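Local coordinates for protein papain-like protease (Human betacoronavirus 2c EMC/2012, PDB 4RNA) that probably acts as a cysteine protease that cuts the viral polyprotein and, as in related coronavirus enzymes, may also remove ubiquitin from host proteins, at residues Asn23-Phe37 and Asp44-Leu58. Sequence-based numbering, arbitrary orientation.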
# COMPACT_ATOMS: atom_id res chain seq x y z
N ASN A 23 5.29 30.33 20.91
CA ASN A 23 6.39 31.26 21.33
C ASN A 23 7.50 31.10 20.36
O ASN A 23 7.46 30.18 19.54
CB ASN A 23 6.94 30.96 22.73
CG ASN A 23 7.58 29.58 22.86
OD1 ASN A 23 8.57 29.24 22.20
ND2 ASN A 23 7.04 28.79 23.70
N ASN A 24 8.50 31.96 20.49
CA ASN A 24 9.68 31.85 19.65
C ASN A 24 10.86 31.23 20.40
O ASN A 24 12.00 31.46 20.03
CB ASN A 24 10.04 33.18 18.96
CG ASN A 24 10.62 34.23 19.91
OD1 ASN A 24 10.51 34.11 21.13
ND2 ASN A 24 11.22 35.28 19.34
N LYS A 25 10.57 30.47 21.46
CA LYS A 25 11.61 29.75 22.23
C LYS A 25 11.84 28.34 21.61
O LYS A 25 12.92 28.05 21.09
CB LYS A 25 11.26 29.59 23.74
CG LYS A 25 10.58 30.77 24.44
CD LYS A 25 10.59 30.66 25.98
CE LYS A 25 9.35 31.23 26.67
NZ LYS A 25 8.55 32.25 25.90
N ASN A 26 10.81 27.49 21.67
CA ASN A 26 10.88 26.09 21.22
C ASN A 26 10.61 25.92 19.72
O ASN A 26 10.05 26.80 19.06
CB ASN A 26 9.86 25.27 21.98
CG ASN A 26 10.02 25.38 23.48
OD1 ASN A 26 10.06 24.36 24.17
ND2 ASN A 26 10.08 26.60 23.99
N THR A 27 10.94 24.76 19.18
CA THR A 27 10.56 24.44 17.79
C THR A 27 9.07 24.23 17.62
O THR A 27 8.34 23.96 18.60
CB THR A 27 11.18 23.13 17.35
OG1 THR A 27 10.82 22.13 18.30
CG2 THR A 27 12.69 23.31 17.22
N TYR A 28 8.64 24.31 16.36
CA TYR A 28 7.27 23.89 15.99
C TYR A 28 6.97 22.47 16.45
O TYR A 28 5.94 22.17 17.09
CB TYR A 28 7.15 23.95 14.49
CG TYR A 28 6.84 25.31 13.97
CD1 TYR A 28 5.56 25.84 14.10
CD2 TYR A 28 7.83 26.09 13.32
CE1 TYR A 28 5.24 27.09 13.59
CE2 TYR A 28 7.52 27.35 12.82
CZ TYR A 28 6.23 27.84 12.98
OH TYR A 28 5.87 29.08 12.53
N ARG A 29 7.94 21.58 16.17
CA ARG A 29 7.81 20.20 16.64
C ARG A 29 7.51 20.09 18.13
O ARG A 29 6.51 19.45 18.54
CB ARG A 29 9.04 19.37 16.28
CG ARG A 29 8.84 17.91 16.75
CD ARG A 29 10.12 17.09 16.86
NE ARG A 29 10.90 17.14 15.65
CZ ARG A 29 10.98 16.14 14.78
NH1 ARG A 29 10.31 14.99 15.00
NH2 ARG A 29 11.78 16.27 13.71
N SER A 30 8.31 20.76 18.97
CA SER A 30 8.08 20.71 20.43
C SER A 30 6.77 21.34 20.84
O SER A 30 6.12 20.87 21.77
CB SER A 30 9.18 21.43 21.21
OG SER A 30 10.42 21.16 20.59
N GLN A 31 6.37 22.40 20.13
CA GLN A 31 5.12 23.10 20.51
C GLN A 31 3.85 22.47 19.98
O GLN A 31 2.74 22.56 20.61
CB GLN A 31 5.24 24.56 20.03
CG GLN A 31 6.39 25.31 20.76
CD GLN A 31 6.26 26.81 20.60
OE1 GLN A 31 5.30 27.43 21.14
NE2 GLN A 31 7.12 27.38 19.81
N LEU A 32 3.98 21.87 18.80
CA LEU A 32 2.77 21.53 17.99
C LEU A 32 2.88 20.16 17.32
O LEU A 32 2.08 19.27 17.54
CB LEU A 32 2.57 22.65 16.97
CG LEU A 32 1.39 22.76 16.04
CD1 LEU A 32 0.07 22.75 16.85
CD2 LEU A 32 1.60 24.05 15.17
N GLY A 33 3.89 19.96 16.50
CA GLY A 33 4.03 18.64 15.85
C GLY A 33 4.72 18.87 14.53
O GLY A 33 5.32 19.94 14.37
N CYS A 34 4.61 17.90 13.62
CA CYS A 34 5.22 17.96 12.30
C CYS A 34 4.36 18.90 11.45
O CYS A 34 3.16 18.66 11.27
CB CYS A 34 5.23 16.58 11.64
SG CYS A 34 5.95 16.69 9.97
N VAL A 35 4.98 19.95 10.93
CA VAL A 35 4.18 20.99 10.23
C VAL A 35 4.84 21.38 8.92
O VAL A 35 6.09 21.51 8.83
CB VAL A 35 3.99 22.29 11.08
CG1 VAL A 35 2.95 22.12 12.18
CG2 VAL A 35 5.32 22.73 11.66
N PHE A 36 4.00 21.60 7.93
CA PHE A 36 4.54 22.04 6.61
C PHE A 36 4.04 23.45 6.35
O PHE A 36 2.89 23.79 6.69
CB PHE A 36 4.01 21.14 5.48
CG PHE A 36 4.72 19.82 5.37
CD1 PHE A 36 4.65 18.92 6.39
CD2 PHE A 36 5.58 19.56 4.27
CE1 PHE A 36 5.33 17.69 6.32
CE2 PHE A 36 6.25 18.35 4.16
CZ PHE A 36 6.14 17.42 5.21
N PHE A 37 4.87 24.23 5.66
CA PHE A 37 4.48 25.55 5.21
C PHE A 37 5.01 25.76 3.81
O PHE A 37 6.22 25.60 3.55
CB PHE A 37 5.05 26.63 6.12
CG PHE A 37 4.78 28.04 5.64
CD1 PHE A 37 3.53 28.65 5.86
CD2 PHE A 37 5.77 28.77 4.98
CE1 PHE A 37 3.28 29.95 5.42
CE2 PHE A 37 5.52 30.07 4.52
CZ PHE A 37 4.28 30.67 4.75
N ASP A 44 11.42 21.55 12.68
CA ASP A 44 12.62 21.72 13.49
C ASP A 44 13.19 23.14 13.42
O ASP A 44 14.36 23.35 13.76
CB ASP A 44 13.65 20.64 13.12
CG ASP A 44 13.27 19.27 13.68
OD1 ASP A 44 12.76 19.15 14.83
OD2 ASP A 44 13.47 18.30 12.95
N THR A 45 12.36 24.09 12.98
CA THR A 45 12.66 25.51 13.04
C THR A 45 11.91 26.14 14.18
O THR A 45 10.96 25.54 14.77
CB THR A 45 12.37 26.22 11.70
OG1 THR A 45 10.95 26.34 11.51
CG2 THR A 45 13.01 25.45 10.52
N ILE A 46 12.36 27.34 14.56
CA ILE A 46 11.71 28.09 15.65
C ILE A 46 10.73 29.08 15.05
O ILE A 46 11.08 29.84 14.12
CB ILE A 46 12.74 28.90 16.51
CG1 ILE A 46 13.88 28.01 17.04
CG2 ILE A 46 12.02 29.61 17.66
CD1 ILE A 46 13.47 27.07 18.15
N PRO A 47 9.49 29.11 15.57
CA PRO A 47 8.53 30.06 14.95
C PRO A 47 8.99 31.52 15.02
O PRO A 47 9.61 31.97 16.02
CB PRO A 47 7.27 29.91 15.84
CG PRO A 47 7.43 28.58 16.50
CD PRO A 47 8.92 28.43 16.73
N ASP A 48 8.63 32.25 13.98
CA ASP A 48 9.14 33.57 13.67
C ASP A 48 7.98 34.60 13.59
O ASP A 48 6.85 34.23 13.19
CB ASP A 48 9.85 33.46 12.33
CG ASP A 48 10.59 34.70 11.97
OD1 ASP A 48 11.78 34.78 12.34
OD2 ASP A 48 9.98 35.58 11.32
N GLU A 49 8.24 35.87 13.97
CA GLU A 49 7.25 36.98 13.82
C GLU A 49 6.65 36.94 12.41
O GLU A 49 5.46 37.18 12.22
CB GLU A 49 7.85 38.38 14.06
CG GLU A 49 8.48 38.67 15.42
CD GLU A 49 10.00 38.42 15.46
OE1 GLU A 49 10.79 39.39 15.26
OE2 GLU A 49 10.40 37.24 15.68
N LYS A 50 7.49 36.63 11.42
CA LYS A 50 7.09 36.64 10.02
C LYS A 50 5.91 35.70 9.69
O LYS A 50 5.06 36.04 8.85
CB LYS A 50 8.33 36.48 9.13
CG LYS A 50 9.09 37.82 9.06
CD LYS A 50 10.61 37.80 9.00
CE LYS A 50 11.12 39.21 9.31
NZ LYS A 50 12.30 39.63 8.50
N GLN A 51 5.79 34.57 10.40
CA GLN A 51 4.67 33.67 10.12
C GLN A 51 3.42 33.90 10.95
O GLN A 51 2.48 33.11 10.85
CB GLN A 51 5.06 32.17 10.14
CG GLN A 51 5.91 31.70 11.30
CD GLN A 51 7.33 31.30 10.91
OE1 GLN A 51 8.03 30.64 11.69
NE2 GLN A 51 7.77 31.70 9.72
N ASN A 52 3.37 34.98 11.72
CA ASN A 52 2.14 35.34 12.50
C ASN A 52 0.93 35.52 11.60
O ASN A 52 1.01 36.11 10.52
CB ASN A 52 2.40 36.60 13.32
CG ASN A 52 1.20 37.02 14.15
OD1 ASN A 52 0.78 36.33 15.09
ND2 ASN A 52 0.65 38.20 13.83
N GLY A 53 -0.23 34.97 11.98
CA GLY A 53 -1.37 35.02 11.09
C GLY A 53 -1.41 34.09 9.89
O GLY A 53 -2.42 34.02 9.20
N HIS A 54 -0.31 33.38 9.61
CA HIS A 54 -0.26 32.38 8.50
C HIS A 54 -0.87 31.03 8.85
O HIS A 54 -1.06 30.69 10.04
CB HIS A 54 1.16 32.18 8.03
CG HIS A 54 1.67 33.30 7.18
ND1 HIS A 54 1.64 33.26 5.82
CD2 HIS A 54 2.19 34.54 7.53
CE1 HIS A 54 2.16 34.40 5.33
NE2 HIS A 54 2.49 35.19 6.37
N SER A 55 -1.20 30.29 7.79
CA SER A 55 -1.75 28.93 7.85
C SER A 55 -0.68 27.86 7.84
O SER A 55 0.19 27.91 7.00
CB SER A 55 -2.65 28.68 6.63
OG SER A 55 -3.93 29.16 6.97
N LEU A 56 -0.77 26.87 8.74
CA LEU A 56 0.18 25.75 8.76
C LEU A 56 -0.51 24.44 8.52
O LEU A 56 -1.63 24.20 9.02
CB LEU A 56 0.95 25.67 10.09
CG LEU A 56 1.88 26.82 10.44
CD1 LEU A 56 2.43 26.49 11.84
CD2 LEU A 56 3.02 27.00 9.39
N TYR A 57 0.19 23.58 7.77
CA TYR A 57 -0.35 22.24 7.49
C TYR A 57 0.17 21.24 8.50
O TYR A 57 1.30 20.95 8.52
CB TYR A 57 -0.03 21.82 6.05
CG TYR A 57 -1.12 22.27 5.20
CD1 TYR A 57 -1.12 23.56 4.67
CD2 TYR A 57 -2.24 21.44 4.99
CE1 TYR A 57 -2.21 24.01 3.92
CE2 TYR A 57 -3.30 21.86 4.21
CZ TYR A 57 -3.29 23.14 3.71
OH TYR A 57 -4.37 23.51 2.95
N LEU A 58 -0.66 20.74 9.39
CA LEU A 58 -0.16 19.82 10.45
C LEU A 58 -0.16 18.36 9.93
O LEU A 58 -1.10 17.94 9.23
CB LEU A 58 -1.06 19.90 11.70
CG LEU A 58 -0.63 19.05 12.93
CD1 LEU A 58 0.76 19.43 13.54
CD2 LEU A 58 -1.71 19.24 13.98
O HOH W 1 12.47 19.92 17.74
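Pro47 lays its ring over one face of Tyr28, with CG 3.7 Å from the centroid of the aromatic ring and almost on its normal, a CH-pi contact that suits proline, whose compact, restrained pyrrolidine ring can present its C-H groups to an aromatic face. Leu56 reaches the same ring obliquely, CD1 lying 3.4 Å from Tyr28 CE1, so the buried tyrosine is gripped by aliphatic groups while its hydroxyl lies by Gln51 OE1 as a likely donor, though its modelled place is less sure. Gln51 OE1 also accepts from Asp48 N, which ties the side-chain amide back to the residue just before the 3-10 segment 49-51. At the start of helix 28-31, Thr27 is the N-cap, its OG1 accepting from Ser30 N, and Tyr28 N bonds to Thr45 O at 3.1 Å. The next residue, Arg29, meets Asp44 side-on: NE to OD1 at 2.9 Å and NH2 to OD2 at 2.7 Å, both on the syn side of the carboxylate. With CG anti to the backbone N (chi1 -178°) and a bend at chi3, the long arginine chain can turn both nitrogens toward the acid. Arg29 NH1 also bonds to Thr251 O of the second subunit, so this ion pair borders the chain interface. Farther along, Phe36 and Tyr57 form an antiparallel hydrogen-bonded pair, Phe36 N to Tyr57 O at 2.8 Å. On the face bearing Val35 and Leu58, Leu58 CD1 packs against both Val35 CG1, at 3.7 Å, and the Leu32 side chain. The edge of Phe37 is turned toward the face of His54 in an offset edge-to-face pair, planes at 81°. The whole belongs to the small N-terminal ubiquitin-like domain of coronavirus papain-like proteases: strand 35-37 lies between 55-58 and 40-41, strand 5-11 runs parallel to 55-58 on its other side, and helix 28-31 rests against Leu22 of strand 18-23.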